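Local coordinates for protein hydrolase (PDB 5HOE) that acts as a carbohydrate acetylesterase, probably cleaving acetyl ester bonds with the catalytic machinery of the SGNH (GDSL-like) hydrolase family, and assembles as an octamer, at residues L26-I31 against T39-Y44; A54-G59 against A221-V226; L105-T110 against G166-G171. One frame throughout, in Å; residues are numbered along the deposited sequence.

Contact 1 of 3, residues L26-I31 against T39-Y44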
loop_
_atom_site.group_PDB
_atom_site.type_symbol
_atom_site.label_atom_id
_atom_site.label_comp_id
_atom_site.label_asym_id
_atom_site.label_seq_id
_atom_site.Cartn_x
_atom_site.Cartn_y
_atom_site.Cartn_z
ATOM N N LEU A 26 -15.369 -20.275 -20.145
ATOM C CA LEU A 26 -15.340 -21.292 -21.194
ATOM C C LEU A 26 -14.815 -22.614 -20.658
ATOM O O LEU A 26 -15.168 -23.680 -21.183
ATOM C CB LEU A 26 -14.463 -20.857 -22.365
ATOM C CG LEU A 26 -14.752 -19.505 -22.997
ATOM C CD1 LEU A 26 -13.708 -19.182 -24.070
ATOM C CD2 LEU A 26 -16.170 -19.476 -23.536
ATOM N N THR A 27 -13.983 -22.562 -19.613
ATOM C CA THR A 27 -13.427 -23.748 -18.972
ATOM C C THR A 27 -14.292 -24.209 -17.801
ATOM O O THR A 27 -14.544 -25.411 -17.651
ATOM C CB THR A 27 -11.984 -23.457 -18.549
ATOM O OG1 THR A 27 -11.197 -23.189 -19.729
ATOM C CG2 THR A 27 -11.376 -24.635 -17.831
ATOM N N TRP A 28 -14.764 -23.276 -16.977
ATOM C CA TRP A 28 -15.738 -23.613 -15.933
ATOM C C TRP A 28 -16.970 -24.301 -16.524
ATOM O O TRP A 28 -17.480 -25.281 -15.967
ATOM C CB TRP A 28 -16.157 -22.346 -15.172
ATOM C CG TRP A 28 -17.115 -22.621 -14.028
ATOM C CD1 TRP A 28 -16.801 -23.168 -12.816
ATOM C CD2 TRP A 28 -18.531 -22.366 -13.997
ATOM N NE1 TRP A 28 -17.924 -23.270 -12.035
ATOM C CE2 TRP A 28 -19.003 -22.803 -12.738
ATOM C CE3 TRP A 28 -19.452 -21.833 -14.919
ATOM C CZ2 TRP A 28 -20.340 -22.707 -12.365
ATOM C CZ3 TRP A 28 -20.788 -21.750 -14.542
ATOM C CH2 TRP A 28 -21.218 -22.191 -13.276
ATOM N N GLY A 29 -17.458 -23.800 -17.661
ATOM C CA GLY A 29 -18.577 -24.429 -18.346
ATOM C C GLY A 29 -19.881 -23.678 -18.181
ATOM O O GLY A 29 -20.909 -24.266 -17.822
ATOM N N TRP A 30 -19.850 -22.382 -18.474
ATOM C CA TRP A 30 -21.030 -21.525 -18.413
ATOM C C TRP A 30 -22.009 -21.892 -19.531
ATOM O O TRP A 30 -21.686 -21.774 -20.717
ATOM C CB TRP A 30 -20.578 -20.075 -18.575
ATOM C CG TRP A 30 -21.657 -19.025 -18.550
ATOM C CD1 TRP A 30 -22.596 -18.798 -19.494
ATOM C CD2 TRP A 30 -21.851 -18.031 -17.542
ATOM N NE1 TRP A 30 -23.392 -17.736 -19.129
ATOM C CE2 TRP A 30 -22.956 -17.251 -17.927
ATOM C CE3 TRP A 30 -21.209 -17.744 -16.330
ATOM C CZ2 TRP A 30 -23.434 -16.193 -17.150
ATOM C CZ3 TRP A 30 -21.688 -16.711 -15.554
ATOM C CH2 TRP A 30 -22.789 -15.943 -15.969
ATOM N N ILE A 31 -23.232 -22.230 -19.163
ATOM C CA ILE A 31 -24.248 -22.563 -20.164
ATOM C C ILE A 31 -24.873 -21.275 -20.678
ATOM O O ILE A 31 -25.472 -20.533 -19.895
ATOM C CB ILE A 31 -25.349 -23.462 -19.574
ATOM C CG1 ILE A 31 -24.759 -24.763 -19.034
ATOM C CG2 ILE A 31 -26.404 -23.771 -20.660
ATOM C CD1 ILE A 31 -25.781 -25.622 -18.267
ATOM N N THR A 39 -26.670 -18.368 -14.462
ATOM C CA THR A 39 -26.785 -19.608 -15.216
ATOM C C THR A 39 -26.164 -20.773 -14.450
ATOM O O THR A 39 -25.504 -20.603 -13.419
ATOM C CB THR A 39 -26.128 -19.500 -16.594
ATOM O OG1 THR A 39 -26.589 -20.568 -17.417
ATOM C CG2 THR A 39 -24.601 -19.601 -16.488
ATOM N N LEU A 40 -26.359 -21.968 -15.005
ATOM C CA LEU A 40 -25.870 -23.214 -14.440
ATOM C C LEU A 40 -24.616 -23.661 -15.179
ATOM O O LEU A 40 -24.242 -23.096 -16.208
ATOM C CB LEU A 40 -26.944 -24.293 -14.568
ATOM C CG LEU A 40 -28.261 -24.003 -13.852
ATOM C CD1 LEU A 40 -29.323 -24.975 -14.317
ATOM C CD2 LEU A 40 -28.101 -24.089 -12.326
ATOM N N ARG A 41 -23.965 -24.685 -14.620
ATOM C CA ARG A 41 -22.721 -25.249 -15.131
ATOM C C ARG A 41 -23.001 -26.500 -15.954
ATOM O O ARG A 41 -23.814 -27.346 -15.563
ATOM C CB ARG A 41 -21.816 -25.632 -13.956
ATOM C CG ARG A 41 -20.350 -25.877 -14.326
ATOM C CD ARG A 41 -19.554 -26.226 -13.086
ATOM N NE ARG A 41 -18.138 -26.326 -13.393
ATOM C CZ ARG A 41 -17.207 -26.693 -12.534
ATOM N NH1 ARG A 41 -17.542 -26.999 -11.281
ATOM N NH2 ARG A 41 -15.932 -26.739 -12.936
ATOM N N TYR A 42 -22.308 -26.632 -17.082
ATOM C CA TYR A 42 -22.385 -27.879 -17.832
ATOM C C TYR A 42 -21.880 -29.030 -16.962
ATOM O O TYR A 42 -20.923 -28.859 -16.203
ATOM C CB TYR A 42 -21.498 -27.819 -19.084
ATOM C CG TYR A 42 -22.073 -27.057 -20.254
ATOM C CD1 TYR A 42 -23.143 -27.570 -20.972
ATOM C CD2 TYR A 42 -21.533 -25.838 -20.668
ATOM C CE1 TYR A 42 -23.668 -26.882 -22.053
ATOM C CE2 TYR A 42 -22.045 -25.160 -21.755
ATOM C CZ TYR A 42 -23.108 -25.673 -22.434
ATOM O OH TYR A 42 -23.632 -24.968 -23.502
ATOM N N PRO A 43 -22.468 -30.219 -17.067
ATOM C CA PRO A 43 -21.850 -31.385 -16.431
ATOM C C PRO A 43 -20.497 -31.687 -17.063
ATOM O O PRO A 43 -20.206 -31.286 -18.188
ATOM C CB PRO A 43 -22.854 -32.510 -16.690
ATOM C CG PRO A 43 -23.574 -32.095 -17.905
ATOM C CD PRO A 43 -23.633 -30.592 -17.886
ATOM N N TYR A 44 -19.668 -32.411 -16.303
ATOM C CA TYR A 44 -18.278 -32.636 -16.686
ATOM C C TYR A 44 -18.146 -33.157 -18.110
ATOM O O TYR A 44 -17.284 -32.691 -18.867
ATOM C CB TYR A 44 -17.659 -33.613 -15.694
ATOM C CG TYR A 44 -16.201 -33.925 -15.900
ATOM C CD1 TYR A 44 -15.236 -32.920 -15.880
ATOM C CD2 TYR A 44 -15.784 -35.224 -16.112
ATOM C CE1 TYR A 44 -13.903 -33.206 -16.053
ATOM C CE2 TYR A 44 -14.433 -35.529 -16.272
ATOM C CZ TYR A 44 -13.501 -34.512 -16.245
ATOM O OH TYR A 44 -12.164 -34.785 -16.405
HETATM O O HOH W 1 -14.240 -26.650 -15.220
#

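Contact 2 of 3, residues A54-G59 against A221-V226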
loop_
_atom_site.group_PDB
_atom_site.type_symbol
_atom_site.label_atom_id
_atom_site.label_comp_id
_atom_site.label_asym_id
_atom_site.label_seq_id
_atom_site.Cartn_x
_atom_site.Cartn_y
_atom_site.Cartn_z
ATOM N N ALA A 54 -11.857 -37.701 -21.702
ATOM C CA ALA A 54 -12.385 -38.931 -22.275
ATOM C C ALA A 54 -11.532 -39.401 -23.451
ATOM O O ALA A 54 -11.221 -40.594 -23.571
ATOM C CB ALA A 54 -13.830 -38.707 -22.719
ATOM N N ARG A 55 -11.142 -38.480 -24.332
ATOM C CA ARG A 55 -10.315 -38.857 -25.479
ATOM C C ARG A 55 -8.915 -39.281 -25.038
ATOM O O ARG A 55 -8.337 -40.222 -25.597
ATOM C CB ARG A 55 -10.246 -37.679 -26.460
ATOM C CG ARG A 55 -9.453 -37.929 -27.734
ATOM C CD ARG A 55 -10.290 -38.640 -28.806
ATOM N NE ARG A 55 -10.188 -37.955 -30.097
ATOM C CZ ARG A 55 -11.192 -37.785 -30.950
ATOM N NH1 ARG A 55 -12.404 -38.238 -30.669
ATOM N NH2 ARG A 55 -10.983 -37.148 -32.091
ATOM N N LEU A 56 -8.361 -38.615 -24.021
ATOM C CA LEU A 56 -7.002 -38.922 -23.574
ATOM C C LEU A 56 -6.902 -40.293 -22.907
ATOM O O LEU A 56 -5.901 -40.994 -23.087
ATOM C CB LEU A 56 -6.502 -37.821 -22.637
ATOM C CG LEU A 56 -6.145 -36.497 -23.310
ATOM C CD1 LEU A 56 -5.837 -35.440 -22.262
ATOM C CD2 LEU A 56 -4.942 -36.675 -24.240
ATOM N N GLY A 57 -7.907 -40.688 -22.126
ATOM C CA GLY A 57 -7.905 -41.986 -21.469
ATOM C C GLY A 57 -7.401 -41.912 -20.035
ATOM O O GLY A 57 -6.997 -40.864 -19.528
ATOM N N ASP A 58 -7.428 -43.062 -19.362
ATOM C CA ASP A 58 -7.105 -43.076 -17.937
ATOM C C ASP A 58 -5.605 -43.046 -17.648
ATOM O O ASP A 58 -5.212 -43.153 -16.480
ATOM C CB ASP A 58 -7.791 -44.246 -17.228
ATOM C CG ASP A 58 -7.389 -45.579 -17.791
ATOM O OD1 ASP A 58 -6.205 -45.737 -18.155
ATOM O OD2 ASP A 58 -8.261 -46.470 -17.871
ATOM N N GLY A 59 -4.765 -42.879 -18.661
ATOM C CA GLY A 59 -3.392 -42.490 -18.412
ATOM C C GLY A 59 -3.199 -41.026 -18.081
ATOM O O GLY A 59 -2.063 -40.581 -17.889
ATOM N N ALA A 221 -10.186 -31.842 -29.892
ATOM C CA ALA A 221 -9.063 -31.276 -30.632
ATOM C C ALA A 221 -7.897 -30.953 -29.709
ATOM O O ALA A 221 -6.728 -31.112 -30.099
ATOM C CB ALA A 221 -9.508 -30.048 -31.415
ATOM N N ILE A 222 -8.187 -30.507 -28.482
ATOM C CA ILE A 222 -7.107 -30.243 -27.541
ATOM C C ILE A 222 -6.442 -31.545 -27.110
ATOM O O ILE A 222 -5.217 -31.604 -26.960
ATOM C CB ILE A 222 -7.615 -29.401 -26.353
ATOM C CG1 ILE A 222 -8.062 -28.007 -26.846
ATOM C CG2 ILE A 222 -6.539 -29.275 -25.299
ATOM C CD1 ILE A 222 -8.636 -27.085 -25.796
ATOM N N ALA A 223 -7.227 -32.609 -26.933
ATOM C CA ALA A 223 -6.662 -33.913 -26.604
ATOM C C ALA A 223 -5.688 -34.374 -27.679
ATOM O O ALA A 223 -4.635 -34.938 -27.369
ATOM C CB ALA A 223 -7.785 -34.941 -26.470
ATOM N N ASP A 224 -6.022 -34.155 -28.954
ATOM C CA ASP A 224 -5.086 -34.548 -30.008
ATOM C C ASP A 224 -3.761 -33.823 -29.845
ATOM O O ASP A 224 -2.681 -34.420 -29.981
ATOM C CB ASP A 224 -5.671 -34.226 -31.384
ATOM C CG ASP A 224 -6.886 -35.048 -31.708
ATOM O OD1 ASP A 224 -7.116 -36.056 -31.013
ATOM O OD2 ASP A 224 -7.612 -34.683 -32.660
ATOM N N LYS A 225 -3.833 -32.525 -29.558
ATOM C CA LYS A 225 -2.640 -31.730 -29.316
ATOM C C LYS A 225 -1.850 -32.271 -28.131
ATOM O O LYS A 225 -0.618 -32.377 -28.194
ATOM C CB LYS A 225 -3.069 -30.289 -29.060
ATOM C CG LYS A 225 -1.947 -29.319 -29.058
ATOM C CD LYS A 225 -1.568 -28.907 -30.451
ATOM C CE LYS A 225 -0.319 -28.073 -30.376
ATOM N NZ LYS A 225 0.133 -27.682 -31.712
ATOM N N VAL A 226 -2.546 -32.622 -27.040
ATOM C CA VAL A 226 -1.878 -33.118 -25.837
ATOM C C VAL A 226 -1.212 -34.459 -26.109
ATOM O O VAL A 226 -0.062 -34.686 -25.719
ATOM C CB VAL A 226 -2.880 -33.226 -24.676
ATOM C CG1 VAL A 226 -2.233 -33.866 -23.446
ATOM C CG2 VAL A 226 -3.418 -31.838 -24.300
#

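Contact 3 of 3, residues L105-T110 against G166-G171. With PO4 (phosphate ion), chain E.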
loop_
_atom_site.group_PDB
_atom_site.type_symbol
_atom_site.label_atom_id
_atom_site.label_comp_id
_atom_site.label_asym_id
_atom_site.label_seq_id
_atom_site.Cartn_x
_atom_site.Cartn_y
_atom_site.Cartn_z
ATOM N N LEU A 105 -7.278 -18.155 -21.794
ATOM C CA LEU A 105 -7.733 -16.908 -21.184
ATOM C C LEU A 105 -7.506 -15.789 -22.183
ATOM O O LEU A 105 -6.727 -15.930 -23.132
ATOM C CB LEU A 105 -6.925 -16.603 -19.914
ATOM C CG LEU A 105 -7.220 -17.438 -18.683
ATOM C CD1 LEU A 105 -6.204 -17.218 -17.549
ATOM C CD2 LEU A 105 -8.637 -17.173 -18.230
ATOM N N GLY A 106 -8.135 -14.643 -21.912
ATOM C CA GLY A 106 -7.935 -13.441 -22.687
ATOM C C GLY A 106 -9.236 -12.773 -23.087
ATOM O O GLY A 106 -9.295 -11.546 -23.275
ATOM N N THR A 107 -10.295 -13.571 -23.217
ATOM C CA THR A 107 -11.581 -13.002 -23.602
ATOM C C THR A 107 -12.012 -11.902 -22.636
ATOM O O THR A 107 -12.484 -10.839 -23.060
ATOM C CB THR A 107 -12.644 -14.088 -23.670
ATOM O OG1 THR A 107 -12.246 -15.096 -24.604
ATOM C CG2 THR A 107 -13.991 -13.490 -24.087
ATOM N N ASN A 108 -11.820 -12.114 -21.330
ATOM C CA ASN A 108 -12.323 -11.116 -20.388
ATOM C C ASN A 108 -11.465 -9.866 -20.363
ATOM O O ASN A 108 -11.977 -8.787 -20.040
ATOM C CB ASN A 108 -12.523 -11.732 -19.011
ATOM C CG ASN A 108 -13.632 -12.730 -19.027
ATOM O OD1 ASN A 108 -14.710 -12.445 -19.578
ATOM N ND2 ASN A 108 -13.397 -13.906 -18.468
ATOM N N ASP A 109 -10.198 -9.969 -20.753
ATOM C CA ASP A 109 -9.378 -8.777 -20.862
ATOM C C ASP A 109 -9.885 -7.806 -21.934
ATOM O O ASP A 109 -9.473 -6.630 -21.930
ATOM C CB ASP A 109 -7.959 -9.159 -21.263
ATOM C CG ASP A 109 -7.234 -10.055 -20.258
ATOM O OD1 ASP A 109 -7.792 -11.074 -19.764
ATOM O OD2 ASP A 109 -6.037 -9.772 -20.048
ATOM N N THR A 110 -10.724 -8.268 -22.870
ATOM C CA THR A 110 -11.265 -7.417 -23.926
ATOM C C THR A 110 -12.468 -6.592 -23.480
ATOM O O THR A 110 -12.985 -5.814 -24.291
ATOM C CB THR A 110 -11.667 -8.230 -25.170
ATOM O OG1 THR A 110 -12.913 -8.925 -24.954
ATOM C CG2 THR A 110 -10.550 -9.214 -25.608
ATOM N N GLY A 166 -22.538 -3.800 -23.856
ATOM C CA GLY A 166 -21.735 -2.764 -23.220
ATOM C C GLY A 166 -20.494 -3.325 -22.554
ATOM O O GLY A 166 -19.413 -2.736 -22.623
ATOM N N MET A 167 -20.635 -4.476 -21.909
ATOM C CA MET A 167 -19.520 -5.097 -21.202
ATOM C C MET A 167 -18.355 -5.372 -22.140
ATOM O O MET A 167 -17.194 -5.227 -21.748
ATOM C CB MET A 167 -19.992 -6.411 -20.574
ATOM C CG MET A 167 -19.043 -6.993 -19.584
ATOM S SD MET A 167 -19.619 -8.580 -18.921
ATOM C CE MET A 167 -21.129 -8.073 -18.073
ATOM N N PHE A 168 -18.650 -5.768 -23.385
ATOM C CA PHE A 168 -17.631 -6.135 -24.365
ATOM C C PHE A 168 -17.451 -5.105 -25.482
ATOM O O PHE A 168 -16.851 -5.416 -26.522
ATOM C CB PHE A 168 -17.899 -7.538 -24.919
ATOM C CG PHE A 168 -17.565 -8.624 -23.935
ATOM C CD1 PHE A 168 -16.260 -9.074 -23.805
ATOM C CD2 PHE A 168 -18.542 -9.199 -23.139
ATOM C CE1 PHE A 168 -15.946 -10.040 -22.890
ATOM C CE2 PHE A 168 -18.214 -10.184 -22.225
ATOM C CZ PHE A 168 -16.925 -10.617 -22.118
ATOM N N GLY A 169 -17.893 -3.873 -25.265
ATOM C CA GLY A 169 -17.661 -2.807 -26.230
ATOM C C GLY A 169 -16.212 -2.683 -26.648
ATOM O O GLY A 169 -15.327 -2.583 -25.800
ATOM N N GLY A 170 -15.951 -2.706 -27.951
ATOM C CA GLY A 170 -14.592 -2.699 -28.450
ATOM C C GLY A 170 -13.893 -4.040 -28.418
ATOM O O GLY A 170 -12.777 -4.148 -28.952
ATOM N N GLY A 171 -14.499 -5.064 -27.803
ATOM C CA GLY A 171 -13.789 -6.306 -27.570
ATOM C C GLY A 171 -13.702 -7.236 -28.746
ATOM O O GLY A 171 -12.749 -8.010 -28.832
HETATM P P PO4 E . -16.897 -15.015 -18.907
HETATM O O1 PO4 E . -15.655 -15.656 -18.358
HETATM O O2 PO4 E . -16.747 -14.835 -20.395
HETATM O O3 PO4 E . -18.214 -15.667 -18.567
HETATM O O4 PO4 E . -17.147 -13.697 -18.249
HETATM O O HOH W 2 -12.783 -3.269 -25.306
#

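Contact 1 of 3, residues L26-I31 against T39-Y44
Tyr-42 N donates to Gly-29 O at 2.8 Å, and Ile-31 N gives a longer bond of 3.2 Å to Leu-40 O. These two backbone bonds flank a single beta bridge of Trp-30 with Arg-41, where the chain leaves the short helix 25-28, the helix that carries the probable catalytic serine, Ser-25, of this SGNH hydrolase fold. The next carbonyl, Ile-31 O, is satisfied by a side chain: Thr-39 OG1 reaches it at 2.7 Å on a lone pair. With OG1 anti to the backbone N (chi1 -164°), the CG2 methyl of Thr-39 is turned onto a face of the Trp-30 indole, 3.3 Å from the centroid of its five-membered ring. Trp-30 also stacks with His-209 of the putative catalytic triad, so the methyl packs on a ring of the active-site wall.

Arg-41 runs extended along Trp-28, its CG over the six-membered ring and its guanidinium flat on the indole, the planes 7° apart. Arg-41 NE donates almost straight (166°) to Trp-28 O at 2.9 Å, in the guanidinium plane, which satisfies a carbonyl of the last helical residue. The indole NE1 is a second donor and no partner for NE; it makes a weak bond to Leu-96 O of a second subunit, as does Arg-41 NH1. Arg-41 N is bound by Tyr-143 OH of that same subunit, so the segment also belongs to an intersubunit surface.

Tyr-42 receives Ile-31 CG1 over the centre of one ring face, and its hydroxyl bonds to Leu-210 O. The remaining guanidinium nitrogen, Arg-41 NH2, donates a hydrogen bond to water 1 at 2.8 Å, and this water lies 2.7 Å from Thr-27 O, to which it can donate.

Contact 2 of 3, residues A54-G59 against A221-V226
Leu-56 and Ala-223 make the nearest backbone approach between the end of helix 48-56 and helix 212-229, two helices packed together beside the parallel sheet of the alpha/beta SGNH fold. Their CA atoms are 5.9 Å apart, a closeness that the small alanine side chain permits.

Apolar packing supplies most of the contact. The Ala-223 CB methyl faces two neighbouring side chains of the other helix: Leu-56 CG lies 3.9 Å from it, and the aliphatic base of Arg-55 comes nearer, with Arg-55 CG 3.6 Å from Ala-223 CB. Leu-56 reaches further along helix 212-229, where Leu-56 CD2 is 3.6 Å from Ala-223 O and 4.0 Å from Val-226 CG1. The leucine and valine side chains cross at about a right angle. Met-52, one turn earlier on helix 48-56, also touches Ala-223 and Val-226, while Val-226 packs on Leu-100 and Ile-102 of the sheet, so the small apolar patch is the outer margin of a deeper core.

The polar element is a long salt bridge at the exposed edge, Arg-55 NE to Asp-224 OD1 at 3.7 Å. Arg-55 leaves its helix with CG anti to the backbone N (chi1 -178°), then bends at chi2 and chi3; this lays its methylenes against Ala-223 and carries the guanidinium on to the carboxylate. OD1 comes in at the guanidinium edge, near its plane, and the two flat groups are inclined by 28°.

No hydrogen bond joins the two segments. Cohesion here therefore rests mainly on the fit of alkyl groups around Ala-223, and the distant charge pair, which lies toward solvent, probably adds only a modest electrostatic attraction.

Contact 3 of 3, residues L105-T110 against G166-G171
Phe-168 CG lies anti to its carbonyl carbon (chi1 -74°), and this swings the edge of the ring into the loop Thr-107 to Thr-110, while Thr-110 holds OG1 between its backbone N and carbonyl carbon (chi1 76°), pointing back at Thr-107. The loop carries the Gly-Thr-Asn-Asp sequence that resembles the GxND block of SGNH hydrolases.

Thr-107 O is gripped twice from within the loop, by Thr-110 OG1 at 2.7 Å and by Thr-110 N, which pins the 3-10 turn. The same oxygen meets the rim of the phenyl ring near its plane, 3.6 Å from Phe-168 CE1, and Thr-110 OG1 sits against Phe-168 CD1 at 3.5 Å. Further round the rim, Phe-168 CZ approaches Asn-108 OD1 at 3.8 Å. Thus three oxygens line a ring edge, whose hydrogens carry a slight positive charge.

Beyond the ring, Gly-171 CA packs on Thr-110 directly, and its lack of a side chain matters because a CB would run into Thr-110 OG1. Water 2 donates to both Thr-110 O and Gly-169 O, joining the two backbones.

Asn-108 turns its amide to a bound phosphate, probably from the crystallisation liquor: Asn-108 ND2 donates nearly straight to phosphate O1 at 2.9 Å. Its other bond, to Arg-70 O, helps fix the amide's rotation. Ser-25 N and Ala-69 N also bind the ion and, with Asn-108 ND2, are consistent with an oxyanion hole as in related enzymes; His-209 NE2 of the putative triad is a further partner. With an alanine here the amide is gone, which is likely to deprive the anion of one donor and leave Arg-70 O without this partner.

No direct hydrogen bond joins the segments, so their chemistry is ring-edge packing against oxygens plus one water bridge, beside a loop shaped by its own Thr-110 bonds, whose amide faces the anion.

Overall arrangement
From the N terminus, strand 17-23 leads into helix 25-28, and contact 1 soon closes a short loop, with seven residues between its segments. The chain then enters helix 48-56, whose end opens contact 2; this is completed only by helix 212-229, so it spans most of the fold. Within that span, contact 3 opens after strand 100-104 and closes at the end of helix 162-167 and the glycine-rich turn after it. No contacts cross: contact 1 precedes the others, and contact 3 lies within contact 2. Contacts 2 and 3 sit on opposite sides of the chain's centre, their centres about 29 Å apart, whereas the nearest atoms of contacts 1 and 3 are about 4 Å apart, both bordering the phosphate site.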